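Local structure of metallo-beta-lactamase domain-containing protein (2AZ4) at residues V165-Y170 against S380-P385; G188-H193 against M214-S219. The protein is of unknown function but binds two zinc ions in a metallo-beta-lactamase fold and may act as an RNA-binding exonuclease. All coordinates share one frame; numbering follows the deposited sequence.

Contact 1. Residues V165-Y170 against S380-P385; sequences VDHDAY and SGHAIP. With ZN (zinc ion), chain C.
H167 is a zinc ligand of the dinuclear metallo-beta-lactamase site, and G381 holds the far side of its ring. NE2 of H167 binds the zinc ion at 2.2 Å; H92, H94 and D189 complete the protein ligands of this metal. The other ring nitrogen, ND1, donates a hydrogen bond of 2.7 Å to the backbone O of G381. That oxygen lies close to the imidazole plane, but ND1 stands about 50° out of the carbonyl plane. With ND1 as the donor, NE2 is left to face the metal, and the two bonds together restrict rotation of the ring. With chi1 at -175°, CG turns away from the backbone N and the ring reaches the metal. D168 lies against the glycine: its CG is 3.3 Å from CA of G381. Its OD1 also sits over one face of the H167 ring. A water accepts from N of G381 and makes a weak bond to OD2 of D168. CE1 of H167 lies over one face of the H382 ring, 3.9 Å from CE1 of H382; the ring planes meet obliquely, at 58°. NE2 of H382 makes a weak bond to a zinc-bound water, while the partner of ND1 is E216. The contact joins the loop between strands 158-164 and 173-179 to the loop between strand 373-376 and helix 385-395. A383 packs on that helix, and V165 on helix 197-207.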
loop_
_atom_site.group_PDB
_atom_site.type_symbol
_atom_site.label_atom_id
_atom_site.label_comp_id
_atom_site.label_asym_id
_atom_site.label_seq_id
_atom_site.Cartn_x
_atom_site.Cartn_y
_atom_site.Cartn_z
ATOM N N VAL A 165 -7.758 4.827 -7.704
ATOM C CA VAL A 165 -8.464 5.143 -6.503
ATOM C C VAL A 165 -7.514 5.921 -5.587
ATOM O O VAL A 165 -6.308 5.722 -5.662
ATOM C CB VAL A 165 -8.976 3.809 -5.944
ATOM C CG1 VAL A 165 -8.282 3.370 -4.675
ATOM C CG2 VAL A 165 -10.492 3.721 -6.014
ATOM N N ASP A 166 -8.056 6.813 -4.755
ATOM C CA ASP A 166 -7.262 7.653 -3.861
ATOM C C ASP A 166 -6.821 6.787 -2.656
ATOM O O ASP A 166 -7.649 6.194 -1.960
ATOM C CB ASP A 166 -8.136 8.872 -3.485
ATOM C CG ASP A 166 -7.622 9.699 -2.300
ATOM O OD1 ASP A 166 -6.464 9.520 -1.845
ATOM O OD2 ASP A 166 -8.436 10.545 -1.801
ATOM N N HIS A 167 -5.509 6.665 -2.469
ATOM C CA HIS A 167 -4.928 5.917 -1.333
ATOM C C HIS A 167 -3.532 6.528 -1.077
ATOM O O HIS A 167 -3.023 7.277 -1.903
ATOM C CB HIS A 167 -4.893 4.405 -1.656
ATOM C CG HIS A 167 -4.435 3.531 -0.520
ATOM N ND1 HIS A 167 -4.911 3.655 0.767
ATOM C CD2 HIS A 167 -3.568 2.488 -0.496
ATOM C CE1 HIS A 167 -4.325 2.758 1.544
ATOM N NE2 HIS A 167 -3.516 2.027 0.801
ATOM N N ASP A 168 -2.926 6.256 0.065
ATOM C CA ASP A 168 -1.612 6.821 0.351
ATOM C C ASP A 168 -0.474 6.093 -0.384
ATOM O O ASP A 168 0.670 6.504 -0.252
ATOM C CB ASP A 168 -1.345 6.937 1.870
ATOM C CG ASP A 168 -1.394 5.604 2.580
ATOM O OD1 ASP A 168 -1.920 4.659 1.983
ATOM O OD2 ASP A 168 -0.907 5.475 3.741
ATOM N N ALA A 169 -0.778 5.003 -1.112
ATOM C CA ALA A 169 0.160 4.441 -2.088
ATOM C C ALA A 169 -0.208 5.039 -3.432
ATOM O O ALA A 169 -1.352 4.882 -3.886
ATOM C CB ALA A 169 0.071 2.906 -2.178
ATOM N N TYR A 170 0.735 5.736 -4.051
ATOM C CA TYR A 170 0.543 6.253 -5.406
ATOM C C TYR A 170 0.362 5.076 -6.373
ATOM O O TYR A 170 0.983 4.035 -6.203
ATOM C CB TYR A 170 1.726 7.140 -5.826
ATOM C CG TYR A 170 1.457 7.914 -7.104
ATOM C CD1 TYR A 170 0.514 8.947 -7.127
ATOM C CD2 TYR A 170 2.137 7.606 -8.283
ATOM C CE1 TYR A 170 0.249 9.659 -8.305
ATOM C CE2 TYR A 170 1.876 8.314 -9.480
ATOM C CZ TYR A 170 0.939 9.329 -9.470
ATOM O OH TYR A 170 0.677 10.040 -10.623
ATOM N N SER A 380 -4.102 9.092 7.479
ATOM C CA SER A 380 -4.418 7.733 7.072
ATOM C C SER A 380 -4.622 7.591 5.570
ATOM O O SER A 380 -5.245 8.429 4.924
ATOM C CB SER A 380 -5.658 7.207 7.798
ATOM O OG SER A 380 -5.887 5.862 7.405
ATOM N N GLY A 381 -4.105 6.501 5.018
ATOM C CA GLY A 381 -4.450 6.125 3.665
ATOM C C GLY A 381 -5.866 5.561 3.497
ATOM O O GLY A 381 -6.309 5.368 2.366
ATOM N N HIS A 382 -6.568 5.294 4.611
ATOM C CA HIS A 382 -7.868 4.595 4.583
ATOM C C HIS A 382 -9.058 5.500 4.827
ATOM O O HIS A 382 -8.949 6.498 5.551
ATOM C CB HIS A 382 -7.887 3.428 5.576
ATOM C CG HIS A 382 -6.904 2.354 5.237
ATOM N ND1 HIS A 382 -7.157 1.391 4.287
ATOM C CD2 HIS A 382 -5.653 2.110 5.700
ATOM C CE1 HIS A 382 -6.107 0.594 4.183
ATOM N NE2 HIS A 382 -5.188 0.998 5.039
ATOM N N ALA A 383 -10.176 5.173 4.181
ATOM C CA ALA A 383 -11.401 5.968 4.303
ATOM C C ALA A 383 -11.782 6.009 5.768
ATOM O O ALA A 383 -11.771 4.976 6.425
ATOM C CB ALA A 383 -12.515 5.346 3.488
ATOM N N ILE A 384 -12.083 7.191 6.295
ATOM C CA ILE A 384 -12.546 7.272 7.678
ATOM C C ILE A 384 -13.944 6.584 7.783
ATOM O O ILE A 384 -14.608 6.402 6.766
ATOM C CB ILE A 384 -12.565 8.737 8.185
ATOM C CG1 ILE A 384 -13.629 9.548 7.447
ATOM C CG2 ILE A 384 -11.175 9.366 8.021
ATOM C CD1 ILE A 384 -13.751 11.038 7.904
ATOM N N PRO A 385 -14.373 6.158 8.997
ATOM C CA PRO A 385 -15.637 5.390 9.050
ATOM C C PRO A 385 -16.794 6.063 8.290
ATOM O O PRO A 385 -17.458 5.415 7.488
ATOM C CB PRO A 385 -15.918 5.289 10.550
ATOM C CG PRO A 385 -14.538 5.292 11.176
ATOM C CD PRO A 385 -13.757 6.294 10.332
HETATM ZN ZN ZN C . -2.696 0.058 1.446
HETATM O O HOH W 1 -2.576 4.368 6.541
HETATM O O HOH W 2 -2.740 0.491 3.596
HETATM O O HOH W 3 -2.009 -1.764 2.692
#

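Contact 2. Residues G188-H193 against M214-S219; sequences GDLRLH and MMEGVS. With ZN (zinc ion), chain C; ZN (zinc ion), chain D.
Two acidic side chains, D189 and E216, lie close together in a buried place beside the two zinc ions. OD1 of D189 is 4.1 Å from OE1 of E216. The side chains cross at about a right angle, with the carboxylate planes 64° apart. OD2 of D189 bridges the two zinc ions at 2.4 Å and 2.2 Å. E216 binds no zinc here and is held by N-H groups. Its OE1 accepts from N of L190 at 3.0 Å, nearly straight (164°), on the anti side of the carboxylate and somewhat out of its plane. H382 is a further partner of OE1. The other oxygen, OE2, accepts from N of V218 in its own segment at 3.2 Å. The chain of E216 is bent at chi2, bringing OE1 to within 3.3 Å of CA of D189. E216 thus grips the backbone just after the bridging ligand, as a second-shell residue. CD1 of L190 packs on CG of E216. The contact joins the loop that follows strand 182-186 to the end of the neighbouring parallel strand 212-216. L190 also touches helix 197-207, M215 packs on helix 385-395, and M214 reaches strand 7-13 of another sheet.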
loop_
_atom_site.group_PDB
_atom_site.type_symbol
_atom_site.label_atom_id
_atom_site.label_comp_id
_atom_site.label_asym_id
_atom_site.label_seq_id
_atom_site.Cartn_x
_atom_site.Cartn_y
_atom_site.Cartn_z
ATOM N N GLY A 188 -9.964 -2.540 -3.380
ATOM C CA GLY A 188 -8.596 -2.407 -2.902
ATOM C C GLY A 188 -8.672 -1.591 -1.628
ATOM O O GLY A 188 -9.692 -1.634 -0.914
ATOM N N ASP A 189 -7.605 -0.857 -1.338
ATOM C CA ASP A 189 -7.593 0.129 -0.264
ATOM C C ASP A 189 -7.880 1.497 -0.847
ATOM O O ASP A 189 -7.399 1.796 -1.941
ATOM C CB ASP A 189 -6.205 0.176 0.366
ATOM C CG ASP A 189 -5.907 -1.003 1.235
ATOM O OD1 ASP A 189 -6.739 -1.929 1.378
ATOM O OD2 ASP A 189 -4.811 -1.004 1.806
ATOM N N LEU A 190 -8.629 2.333 -0.112
ATOM C CA LEU A 190 -9.065 3.643 -0.609
ATOM C C LEU A 190 -9.605 4.628 0.428
ATOM O O LEU A 190 -9.959 4.261 1.535
ATOM C CB LEU A 190 -10.096 3.548 -1.733
ATOM C CG LEU A 190 -11.314 2.615 -1.823
ATOM C CD1 LEU A 190 -11.860 1.975 -0.553
ATOM C CD2 LEU A 190 -12.403 3.239 -2.645
ATOM N N ARG A 191 -9.692 5.886 0.025
ATOM C CA ARG A 191 -10.111 6.968 0.931
ATOM C C ARG A 191 -10.720 8.082 0.100
ATOM O O ARG A 191 -10.687 8.029 -1.133
ATOM C CB ARG A 191 -8.904 7.491 1.736
ATOM C CG ARG A 191 -7.793 8.073 0.844
ATOM C CD ARG A 191 -6.638 8.656 1.657
ATOM N NE ARG A 191 -5.502 9.013 0.810
ATOM C CZ ARG A 191 -4.342 9.496 1.252
ATOM N NH1 ARG A 191 -4.138 9.676 2.541
ATOM N NH2 ARG A 191 -3.380 9.795 0.392
ATOM N N LEU A 192 -11.249 9.099 0.779
ATOM C CA LEU A 192 -11.844 10.257 0.127
ATOM C C LEU A 192 -11.219 11.579 0.593
ATOM O O LEU A 192 -11.744 12.666 0.280
ATOM C CB LEU A 192 -13.359 10.280 0.415
ATOM C CG LEU A 192 -14.258 9.411 -0.489
ATOM C CD1 LEU A 192 -15.702 9.420 0.003
ATOM C CD2 LEU A 192 -14.190 9.921 -1.933
ATOM N N HIS A 193 -10.116 11.498 1.334
ATOM C CA HIS A 193 -9.448 12.694 1.840
ATOM C C HIS A 193 -7.977 12.840 1.383
ATOM O O HIS A 193 -7.199 13.570 1.994
ATOM C CB HIS A 193 -9.551 12.741 3.374
ATOM C CG HIS A 193 -8.762 11.674 4.065
ATOM N ND1 HIS A 193 -9.266 10.416 4.319
ATOM C CD2 HIS A 193 -7.494 11.675 4.546
ATOM C CE1 HIS A 193 -8.350 9.692 4.937
ATOM N NE2 HIS A 193 -7.268 10.433 5.088
ATOM N N MET A 214 -16.814 -5.990 -2.958
ATOM C CA MET A 214 -15.806 -6.486 -2.030
ATOM C C MET A 214 -14.983 -5.293 -1.535
ATOM O O MET A 214 -14.134 -4.784 -2.255
ATOM C CB MET A 214 -14.933 -7.569 -2.698
ATOM C CG MET A 214 -15.727 -8.852 -3.081
ATOM S SD MET A 214 -14.985 -9.963 -4.301
ATOM C CE MET A 214 -15.019 -8.909 -5.741
ATOM N N MET A 215 -15.259 -4.852 -0.309
ATOM C CA MET A 215 -14.780 -3.566 0.202
ATOM C C MET A 215 -14.021 -3.639 1.523
ATOM O O MET A 215 -14.472 -4.281 2.480
ATOM C CB MET A 215 -15.965 -2.588 0.325
ATOM C CG MET A 215 -15.649 -1.231 0.985
ATOM S SD MET A 215 -17.058 -0.119 0.751
ATOM C CE MET A 215 -16.461 1.355 1.571
ATOM N N GLU A 216 -12.883 -2.937 1.578
ATOM C CA GLU A 216 -12.097 -2.801 2.792
ATOM C C GLU A 216 -12.860 -2.144 3.951
ATOM O O GLU A 216 -13.816 -1.374 3.743
ATOM C CB GLU A 216 -10.805 -2.008 2.517
ATOM C CG GLU A 216 -11.053 -0.559 2.158
ATOM C CD GLU A 216 -10.230 0.392 3.001
ATOM O OE1 GLU A 216 -9.307 1.017 2.447
ATOM O OE2 GLU A 216 -10.509 0.531 4.217
ATOM N N GLY A 217 -12.443 -2.493 5.168
ATOM C CA GLY A 217 -13.007 -1.920 6.383
ATOM C C GLY A 217 -11.929 -1.692 7.418
ATOM O O GLY A 217 -12.072 -2.061 8.589
ATOM N N VAL A 218 -10.841 -1.064 6.994
ATOM C CA VAL A 218 -9.689 -0.884 7.877
ATOM C C VAL A 218 -9.992 0.079 9.038
ATOM O O VAL A 218 -9.804 -0.283 10.216
ATOM C CB VAL A 218 -8.427 -0.460 7.090
ATOM C CG1 VAL A 218 -7.276 -0.151 8.035
ATOM C CG2 VAL A 218 -8.036 -1.554 6.092
ATOM N N SER A 219 -10.486 1.275 8.723
ATOM C CA SER A 219 -10.622 2.303 9.756
ATOM C C SER A 219 -11.598 1.914 10.883
ATOM O O SER A 219 -11.407 2.316 12.028
ATOM C CB SER A 219 -11.014 3.646 9.171
ATOM O OG SER A 219 -12.344 3.615 8.677
HETATM ZN ZN ZN C . -2.696 0.058 1.446
HETATM ZN ZN ZN D . -4.080 -2.829 2.896
HETATM O O HOH W 2 -2.740 0.491 3.596
HETATM O O HOH W 3 -2.009 -1.764 2.692
HETATM O O HOH W 4 -3.982 -1.576 4.871
#

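How the contacts relate
Contacts 1 and 2 touch each other beside the zinc site, with centres about 7 Å apart. Both reach the same zinc ion, contact 1 through H167 and contact 2 through D189, which continues to the second metal. The two zinc-bound waters near H167 belong to both contacts. H382 and E216 join them directly: ND1 of H382 lies 2.9 Å from OE1 of E216, a probable hydrogen bond. CE1 of H382 packs 3.1 Å from OD2 of D189. Farther from the metals, O of A383 is 2.7 Å from OG of S219, probably hydrogen-bonded. R191 salt-bridges D166 and bonds O of S380, tying 188-193 to both segments of contact 1.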